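Side-chain contact in beta-1,4-mannanase (Aplysia kurodai, PDB 3VUP), which probably hydrolyses the internal beta-1,4-mannosidic bonds of mannan, as a digestive-fluid enzyme of the sea hare: residues 222-227 against 238-243. Sequence-based numbering, arbitrary orientation.
Sequences MGVWNP and NHYSDH. With SO4 (sulfate ion), chain I.
The CA atoms of M222 and Y240, the nearest pair across the segments, lie about 9 Å apart, and strand 220-224 of the (beta/alpha)8 TIM barrel meets the loop running into helix 242-249 through side chains. Both segments belong to one beta-alpha-beta unit, and the Y240 ring reaches from the loop to the strand side chains. M222 reaches it with its terminal methyl: CG lies anti to the backbone N (chi1 172°), and bends at chi2 and chi3 bring CE over one face, 3.3 Å from the ring centroid and 9° off the ring normal. This is a CH-pi contact, with SD standing farther back over the same face in a Met-aromatic arrangement. The opposite face is covered by CB of the preceding H239. V224 approaches obliquely, its CG1 lying 3.5 Å from Y240 CE2. Apolar packing thus holds the buried ring, while its OH is hydrogen-bonded to E164 and Y197; E164 also accepts from the backbone N of W225, so one carboxylate ties the tyrosine to the backbone there. Ahead of the helix, OD1 of N238 accepts from the backbone N of Y240, an Asx turn, and S241 takes the N-cap position, its OG bonded to the backbone N of C244. On the helix's first turn, H243 ND1 donates to O3 of a sulfate, probably from the crystallisation liquor, at 2.8 Å, with the oxygen in the imidazole plane.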
loop_
_atom_site.group_PDB
_atom_site.type_symbol
_atom_site.label_atom_id
_atom_site.label_comp_id
_atom_site.label_asym_id
_atom_site.label_seq_id
_atom_site.Cartn_x
_atom_site.Cartn_y
_atom_site.Cartn_z
ATOM N N MET A 222 1.101 -1.724 -4.303
ATOM C CA MET A 222 0.194 -2.640 -3.627
ATOM C C MET A 222 1.050 -3.347 -2.581
ATOM O O MET A 222 2.197 -3.707 -2.853
ATOM C CB MET A 222 -0.439 -3.599 -4.645
ATOM C CG MET A 222 -1.257 -4.742 -4.063
ATOM S SD MET A 222 -0.212 -6.124 -3.521
ATOM C CE MET A 222 0.674 -6.448 -5.044
ATOM N N GLY A 223 0.514 -3.526 -1.377
ATOM C CA GLY A 223 1.284 -4.091 -0.282
ATOM C C GLY A 223 1.074 -5.585 -0.086
ATOM O O GLY A 223 0.015 -6.014 0.382
ATOM N N VAL A 224 2.068 -6.385 -0.453
ATOM C CA VAL A 224 1.946 -7.831 -0.286
ATOM C C VAL A 224 2.198 -8.232 1.160
ATOM O O VAL A 224 2.981 -7.605 1.875
ATOM C CB VAL A 224 2.884 -8.631 -1.226
ATOM C CG1 VAL A 224 2.580 -8.304 -2.685
ATOM C CG2 VAL A 224 4.360 -8.401 -0.910
ATOM N N TRP A 225 1.558 -9.308 1.595
ATOM C CA TRP A 225 1.700 -9.746 2.979
ATOM C C TRP A 225 3.085 -10.289 3.293
ATOM O O TRP A 225 3.519 -10.287 4.443
ATOM C CB TRP A 225 0.597 -10.748 3.332
ATOM C CG TRP A 225 1.010 -12.179 3.589
ATOM C CD1 TRP A 225 1.016 -12.806 4.804
ATOM C CD2 TRP A 225 1.411 -13.179 2.627
ATOM N NE1 TRP A 225 1.405 -14.115 4.667
ATOM C CE2 TRP A 225 1.653 -14.369 3.345
ATOM C CE3 TRP A 225 1.617 -13.181 1.239
ATOM C CZ2 TRP A 225 2.085 -15.544 2.727
ATOM C CZ3 TRP A 225 2.049 -14.357 0.628
ATOM C CH2 TRP A 225 2.271 -15.518 1.373
ATOM N N ASN A 226 3.766 -10.749 2.245
ATOM C CA ASN A 226 5.021 -11.471 2.344
ATOM C C ASN A 226 5.538 -11.502 0.904
ATOM O O ASN A 226 4.751 -11.722 -0.018
ATOM C CB ASN A 226 4.716 -12.890 2.858
ATOM C CG ASN A 226 5.959 -13.720 3.130
ATOM O OD1 ASN A 226 6.844 -13.834 2.279
ATOM N ND2 ASN A 226 6.023 -14.319 4.323
ATOM N N PRO A 227 6.847 -11.281 0.691
ATOM C CA PRO A 227 7.334 -11.298 -0.692
ATOM C C PRO A 227 7.206 -12.649 -1.408
ATOM O O PRO A 227 7.467 -12.695 -2.605
ATOM C CB PRO A 227 8.811 -10.908 -0.547
ATOM C CG PRO A 227 9.154 -11.262 0.857
ATOM C CD PRO A 227 7.917 -10.963 1.648
ATOM N N ASN A 238 6.333 -14.535 -8.965
ATOM C CA ASN A 238 5.917 -13.140 -8.846
ATOM C C ASN A 238 4.635 -12.895 -9.620
ATOM O O ASN A 238 4.640 -12.873 -10.851
ATOM C CB ASN A 238 7.006 -12.193 -9.348
ATOM C CG ASN A 238 6.572 -10.747 -9.300
ATOM O OD1 ASN A 238 5.639 -10.384 -8.573
ATOM N ND2 ASN A 238 7.239 -9.907 -10.082
ATOM N N HIS A 239 3.540 -12.729 -8.890
ATOM C CA HIS A 239 2.243 -12.511 -9.503
ATOM C C HIS A 239 1.989 -11.105 -10.017
ATOM O O HIS A 239 1.017 -10.885 -10.731
ATOM C CB HIS A 239 1.150 -12.880 -8.514
ATOM C CG HIS A 239 1.055 -14.349 -8.295
ATOM N ND1 HIS A 239 0.453 -15.185 -9.209
ATOM C CD2 HIS A 239 1.559 -15.149 -7.326
ATOM C CE1 HIS A 239 0.559 -16.433 -8.794
ATOM N NE2 HIS A 239 1.229 -16.442 -7.654
ATOM N N TYR A 240 2.850 -10.161 -9.659
ATOM C CA TYR A 240 2.512 -8.746 -9.788
ATOM C C TYR A 240 3.372 -7.991 -10.790
ATOM O O TYR A 240 3.422 -6.760 -10.772
ATOM C CB TYR A 240 2.533 -8.077 -8.420
ATOM C CG TYR A 240 1.656 -8.789 -7.414
ATOM C CD1 TYR A 240 0.269 -8.768 -7.524
ATOM C CD2 TYR A 240 2.217 -9.504 -6.364
ATOM C CE1 TYR A 240 -0.536 -9.410 -6.595
ATOM C CE2 TYR A 240 1.420 -10.154 -5.433
ATOM C CZ TYR A 240 0.046 -10.096 -5.553
ATOM O OH TYR A 240 -0.771 -10.724 -4.639
ATOM N N SER A 241 4.045 -8.737 -11.656
ATOM C CA SER A 241 4.802 -8.152 -12.747
ATOM C C SER A 241 3.895 -7.381 -13.701
ATOM O O SER A 241 2.680 -7.603 -13.771
ATOM C CB SER A 241 5.479 -9.257 -13.549
ATOM O OG SER A 241 4.490 -10.062 -14.173
ATOM N N ASP A 242 4.512 -6.495 -14.477
ATOM C CA ASP A 242 3.796 -5.760 -15.508
ATOM C C ASP A 242 3.087 -6.737 -16.447
ATOM O O ASP A 242 1.935 -6.532 -16.820
ATOM C CB ASP A 242 4.769 -4.927 -16.343
ATOM C CG ASP A 242 5.444 -3.800 -15.565
ATOM O OD1 ASP A 242 5.245 -3.643 -14.342
ATOM O OD2 ASP A 242 6.212 -3.065 -16.214
ATOM N N HIS A 243 3.798 -7.786 -16.842
ATOM C CA HIS A 243 3.248 -8.781 -17.744
ATOM C C HIS A 243 1.969 -9.410 -17.192
ATOM O O HIS A 243 0.984 -9.575 -17.918
ATOM C CB HIS A 243 4.291 -9.861 -18.008
ATOM C CG HIS A 243 3.745 -11.050 -18.727
ATOM N ND1 HIS A 243 3.443 -11.030 -20.071
ATOM C CD2 HIS A 243 3.424 -12.288 -18.286
ATOM C CE1 HIS A 243 2.970 -12.209 -20.429
ATOM N NE2 HIS A 243 2.948 -12.990 -19.366
HETATM S S SO4 I . 3.764 -7.259 -21.438
HETATM O O1 SO4 I . 2.308 -7.176 -21.560
HETATM O O2 SO4 I . 4.218 -6.485 -20.284
HETATM O O3 SO4 I . 4.157 -8.658 -21.305
HETATM O O4 SO4 I . 4.373 -6.698 -22.639
#